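Local coordinates for 11S globulin (Wrightia tinctoria, PDB 5WXU), which probably serves as a hexameric seed storage protein and binds the plant hormone auxin, indole-3-acetic acid, at residues Thr309-Tyr321 with Ser332-Ile344. Residues are numbered along the deposited sequence; the frame is centred on the assembly and turned at random.
With PO4 (phosphate ion), chain O.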
loop_
_atom_site.group_PDB
_atom_site.type_symbol
_atom_site.label_atom_id
_atom_site.label_comp_id
_atom_site.label_asym_id
_atom_site.label_seq_id
_atom_site.Cartn_x
_atom_site.Cartn_y
_atom_site.Cartn_z
ATOM N N THR B 309 32.994 -13.225 -3.688
ATOM C CA THR B 309 33.785 -14.127 -4.484
ATOM C C THR B 309 35.159 -14.190 -3.859
ATOM O O THR B 309 35.844 -13.172 -3.710
ATOM C CB THR B 309 33.837 -13.647 -5.904
ATOM O OG1 THR B 309 32.502 -13.662 -6.475
ATOM C CG2 THR B 309 34.775 -14.620 -6.787
ATOM N N SER B 310 35.554 -15.399 -3.477
ATOM C CA SER B 310 36.836 -15.621 -2.892
ATOM C C SER B 310 37.936 -15.153 -3.860
ATOM O O SER B 310 37.871 -15.392 -5.086
ATOM C CB SER B 310 36.930 -17.117 -2.598
ATOM O OG SER B 310 38.182 -17.408 -2.123
ATOM N N ARG B 311 38.918 -14.445 -3.292
ATOM C CA ARG B 311 39.981 -13.793 -4.116
ATOM C C ARG B 311 39.557 -12.608 -4.983
ATOM O O ARG B 311 40.392 -12.020 -5.693
ATOM C CB ARG B 311 40.726 -14.824 -5.007
ATOM C CG ARG B 311 41.148 -16.082 -4.238
ATOM C CD ARG B 311 42.025 -17.016 -5.047
ATOM N NE ARG B 311 42.530 -18.103 -4.187
ATOM C CZ ARG B 311 43.343 -19.094 -4.583
ATOM N NH1 ARG B 311 43.761 -19.182 -5.842
ATOM N NH2 ARG B 311 43.752 -20.002 -3.705
ATOM N N GLY B 312 38.257 -12.271 -4.986
ATOM C CA GLY B 312 37.745 -11.219 -5.817
ATOM C C GLY B 312 37.301 -10.029 -4.963
ATOM O O GLY B 312 37.705 -8.913 -5.203
ATOM N N GLY B 313 36.406 -10.266 -4.033
ATOM C CA GLY B 313 35.977 -9.247 -3.043
ATOM C C GLY B 313 34.473 -9.368 -2.732
ATOM O O GLY B 313 33.885 -10.466 -2.859
ATOM N N THR B 314 33.921 -8.246 -2.271
ATOM C CA THR B 314 32.541 -8.173 -1.726
ATOM C C THR B 314 31.769 -6.992 -2.268
ATOM O O THR B 314 32.296 -5.933 -2.543
ATOM C CB THR B 314 32.526 -8.054 -0.187
ATOM O OG1 THR B 314 33.306 -6.930 0.284
ATOM C CG2 THR B 314 33.096 -9.254 0.450
ATOM N N VAL B 315 30.462 -7.228 -2.330
ATOM C CA VAL B 315 29.448 -6.171 -2.408
ATOM C C VAL B 315 28.548 -6.225 -1.180
ATOM O O VAL B 315 27.998 -7.301 -0.832
ATOM C CB VAL B 315 28.611 -6.280 -3.710
ATOM C CG1 VAL B 315 27.671 -5.089 -3.809
ATOM C CG2 VAL B 315 29.515 -6.191 -4.885
ATOM N N SER B 316 28.329 -5.051 -0.540
ATOM C CA SER B 316 27.468 -4.968 0.660
ATOM C C SER B 316 26.442 -3.880 0.309
ATOM O O SER B 316 26.772 -2.692 0.123
ATOM C CB SER B 316 28.234 -4.677 1.924
ATOM O OG SER B 316 29.269 -5.607 2.044
ATOM N N THR B 317 25.217 -4.365 0.051
ATOM C CA THR B 317 24.097 -3.514 -0.442
ATOM C C THR B 317 23.246 -2.944 0.712
ATOM O O THR B 317 23.157 -3.512 1.808
ATOM C CB THR B 317 23.100 -4.323 -1.266
ATOM O OG1 THR B 317 22.387 -5.225 -0.371
ATOM C CG2 THR B 317 23.743 -4.974 -2.435
ATOM N N LEU B 318 22.691 -1.752 0.485
ATOM C CA LEU B 318 21.930 -1.128 1.536
ATOM C C LEU B 318 20.687 -0.552 0.834
ATOM O O LEU B 318 20.765 0.463 0.110
ATOM C CB LEU B 318 22.667 -0.019 2.253
ATOM C CG LEU B 318 21.940 0.670 3.410
ATOM C CD1 LEU B 318 21.689 -0.375 4.472
ATOM C CD2 LEU B 318 22.756 1.835 3.920
ATOM N N ASN B 319 19.538 -1.231 0.971
ATOM C CA ASN B 319 18.324 -0.734 0.359
ATOM C C ASN B 319 17.163 -0.957 1.360
ATOM O O ASN B 319 17.393 -1.282 2.531
ATOM C CB ASN B 319 17.989 -1.494 -0.973
ATOM C CG ASN B 319 18.028 -2.995 -0.793
ATOM O OD1 ASN B 319 17.311 -3.591 0.084
ATOM N ND2 ASN B 319 18.976 -3.628 -1.537
ATOM N N SER B 320 15.985 -0.635 0.890
ATOM C CA SER B 320 14.808 -0.691 1.751
ATOM C C SER B 320 14.397 -2.086 2.236
ATOM O O SER B 320 13.579 -2.201 3.103
ATOM C CB SER B 320 13.673 0.081 1.149
ATOM O OG SER B 320 13.341 -0.420 -0.124
ATOM N N TYR B 321 15.023 -3.133 1.752
ATOM C CA TYR B 321 14.853 -4.454 2.360
ATOM C C TYR B 321 15.714 -4.662 3.617
ATOM O O TYR B 321 15.639 -5.681 4.306
ATOM C CB TYR B 321 15.103 -5.556 1.365
ATOM C CG TYR B 321 14.087 -5.649 0.296
ATOM C CD1 TYR B 321 12.808 -6.114 0.568
ATOM C CD2 TYR B 321 14.420 -5.404 -1.006
ATOM C CE1 TYR B 321 11.876 -6.242 -0.446
ATOM C CE2 TYR B 321 13.501 -5.526 -2.027
ATOM C CZ TYR B 321 12.238 -5.963 -1.741
ATOM O OH TYR B 321 11.300 -6.082 -2.763
ATOM N N SER B 332 19.452 4.369 -2.139
ATOM C CA SER B 332 20.089 3.098 -1.837
ATOM C C SER B 332 21.587 3.387 -1.727
ATOM O O SER B 332 22.051 4.395 -2.256
ATOM C CB SER B 332 19.948 2.110 -3.027
ATOM O OG SER B 332 18.647 1.800 -3.443
ATOM N N ALA B 333 22.317 2.424 -1.183
ATOM C CA ALA B 333 23.795 2.510 -1.231
ATOM C C ALA B 333 24.415 1.181 -1.226
ATOM O O ALA B 333 23.748 0.202 -1.117
ATOM C CB ALA B 333 24.269 3.304 -0.005
ATOM N N ASN B 334 25.711 1.139 -1.517
ATOM C CA ASN B 334 26.521 -0.091 -1.419
ATOM C C ASN B 334 27.961 0.245 -1.070
ATOM O O ASN B 334 28.362 1.367 -1.225
ATOM C CB ASN B 334 26.368 -0.972 -2.645
ATOM C CG ASN B 334 27.111 -0.446 -3.849
ATOM O OD1 ASN B 334 28.256 -0.053 -3.715
ATOM N ND2 ASN B 334 26.503 -0.477 -5.007
ATOM N N ARG B 335 28.667 -0.760 -0.585
ATOM C CA ARG B 335 30.108 -0.736 -0.379
ATOM C C ARG B 335 30.625 -1.831 -1.262
ATOM O O ARG B 335 30.157 -3.000 -1.127
ATOM C CB ARG B 335 30.487 -0.992 1.062
ATOM C CG ARG B 335 32.024 -0.841 1.191
ATOM C CD ARG B 335 32.550 -1.011 2.611
ATOM N NE ARG B 335 32.491 -2.390 3.033
ATOM C CZ ARG B 335 33.499 -3.279 3.008
ATOM N NH1 ARG B 335 34.737 -2.954 2.658
ATOM N NH2 ARG B 335 33.229 -4.497 3.446
ATOM N N GLU B 336 31.628 -1.526 -2.103
ATOM C CA GLU B 336 32.278 -2.565 -2.887
ATOM C C GLU B 336 33.736 -2.581 -2.493
ATOM O O GLU B 336 34.388 -1.537 -2.361
ATOM C CB GLU B 336 32.180 -2.280 -4.384
ATOM C CG GLU B 336 30.792 -2.197 -4.970
ATOM C CD GLU B 336 30.843 -1.865 -6.468
ATOM O OE1 GLU B 336 31.791 -1.192 -6.882
ATOM O OE2 GLU B 336 29.934 -2.275 -7.216
ATOM N N TYR B 337 34.242 -3.782 -2.235
ATOM C CA TYR B 337 35.649 -4.011 -1.892
ATOM C C TYR B 337 36.196 -5.006 -2.912
ATOM O O TYR B 337 35.733 -6.111 -3.026
ATOM C CB TYR B 337 35.810 -4.458 -0.449
ATOM C CG TYR B 337 37.239 -4.542 -0.078
ATOM C CD1 TYR B 337 37.975 -3.377 0.212
ATOM C CD2 TYR B 337 37.897 -5.750 -0.126
ATOM C CE1 TYR B 337 39.355 -3.430 0.484
ATOM C CE2 TYR B 337 39.256 -5.834 0.138
ATOM C CZ TYR B 337 39.981 -4.683 0.456
ATOM O OH TYR B 337 41.315 -4.830 0.744
ATOM N N LEU B 338 37.205 -4.574 -3.658
ATOM C CA LEU B 338 37.888 -5.414 -4.602
ATOM C C LEU B 338 39.303 -5.666 -4.170
ATOM O O LEU B 338 40.049 -4.758 -3.854
ATOM C CB LEU B 338 37.884 -4.813 -6.009
ATOM C CG LEU B 338 36.499 -4.662 -6.634
ATOM C CD1 LEU B 338 36.616 -3.903 -7.941
ATOM C CD2 LEU B 338 35.827 -6.010 -6.831
ATOM N N TYR B 339 39.658 -6.951 -4.214
ATOM C CA TYR B 339 41.041 -7.335 -4.106
ATOM C C TYR B 339 41.862 -6.891 -5.285
ATOM O O TYR B 339 41.371 -6.564 -6.369
ATOM C CB TYR B 339 41.162 -8.836 -3.893
ATOM C CG TYR B 339 40.623 -9.313 -2.559
ATOM C CD1 TYR B 339 41.255 -8.944 -1.374
ATOM C CD2 TYR B 339 39.541 -10.130 -2.470
ATOM C CE1 TYR B 339 40.774 -9.367 -0.147
ATOM C CE2 TYR B 339 39.043 -10.576 -1.251
ATOM C CZ TYR B 339 39.638 -10.186 -0.092
ATOM O OH TYR B 339 39.113 -10.637 1.111
ATOM N N PRO B 340 43.214 -6.949 -5.113
ATOM C CA PRO B 340 43.966 -6.418 -6.232
ATOM C C PRO B 340 43.677 -7.076 -7.567
ATOM O O PRO B 340 43.579 -8.281 -7.641
ATOM C CB PRO B 340 45.436 -6.631 -5.793
ATOM C CG PRO B 340 45.382 -6.518 -4.346
ATOM C CD PRO B 340 44.021 -7.109 -3.907
ATOM N N ASN B 341 43.514 -6.274 -8.617
ATOM C CA ASN B 341 43.195 -6.742 -9.959
ATOM C C ASN B 341 41.801 -7.384 -10.208
ATOM O O ASN B 341 41.502 -7.761 -11.352
ATOM C CB ASN B 341 44.245 -7.713 -10.470
ATOM C CG ASN B 341 45.652 -7.152 -10.306
ATOM O OD1 ASN B 341 46.513 -7.790 -9.681
ATOM N ND2 ASN B 341 45.868 -5.967 -10.831
ATOM N N ALA B 342 40.971 -7.459 -9.166
ATOM C CA ALA B 342 39.594 -8.019 -9.298
ATOM C C ALA B 342 38.669 -6.991 -9.976
ATOM O O ALA B 342 38.992 -5.752 -10.064
ATOM C CB ALA B 342 39.097 -8.390 -7.907
ATOM N N MET B 343 37.544 -7.478 -10.541
ATOM C CA MET B 343 36.619 -6.624 -11.306
ATOM C C MET B 343 35.207 -6.796 -10.758
ATOM O O MET B 343 34.886 -7.828 -10.117
ATOM C CB MET B 343 36.588 -7.013 -12.777
ATOM C CG MET B 343 37.900 -6.674 -13.457
ATOM S SD MET B 343 37.779 -7.407 -15.107
ATOM C CE MET B 343 38.350 -6.093 -16.136
ATOM N N ILE B 344 34.418 -5.735 -10.918
ATOM C CA ILE B 344 32.983 -5.893 -10.888
ATOM C C ILE B 344 32.569 -6.138 -12.333
ATOM O O ILE B 344 33.117 -5.518 -13.286
ATOM C CB ILE B 344 32.268 -4.648 -10.327
ATOM C CG1 ILE B 344 32.648 -4.350 -8.868
ATOM C CG2 ILE B 344 30.768 -4.846 -10.336
ATOM C CD1 ILE B 344 32.241 -5.367 -7.838
HETATM P P PO4 O . 12.520 -5.615 -6.021
HETATM O O1 PO4 O . 11.622 -5.041 -4.942
HETATM O O2 PO4 O . 13.911 -5.077 -6.040
HETATM O O3 PO4 O . 12.493 -7.095 -5.622
HETATM O O4 PO4 O . 11.814 -5.336 -7.345
HETATM O O HOH W 1 31.543 -5.023 0.303
#
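Val315 and Glu336 face each other on antiparallel strands 313-318 and 332-338, side chains abreast, with Val315 CG2 4.1 Å from Ile344 CD1. Paired backbone hydrogen bonds between Thr314 and Tyr337, Ser316 and Arg335, and Leu318 and Ala333 close the seam. On the Thr314 side a water donates to Arg335 O and to Thr314 OG1, which also hydrogen-bonds Glu273 of a neighbouring subunit, and bonds Ser316 OG. The Arg335 chain, bent at chi3 (72°), turns one guanidinium face to that water, which lies off toward its rim; NH1 makes salt bridges with Glu404 of its own chain and that same Glu273, while NE bonds Leu299 O. Packing is also tight at Gly313, whose CA lies 3.1 Å from Tyr337 O, leaving no room for a side chain, whereas Arg311 is exposed. At the other end, partly exposed Tyr321 closes an Asx turn on Asn319 OD1, its OH hydrogen-bonding, at a doubtfully short distance, a phosphate probably from the crystallisation liquor. A phenylalanine here, lacking the hydroxyl, would probably leave that phosphate held less firmly. This antiparallel pair, joined through helix 325-329, with a classic bulge at Gly312-Gly313 opposite Thr309, belongs to the second cupin domain.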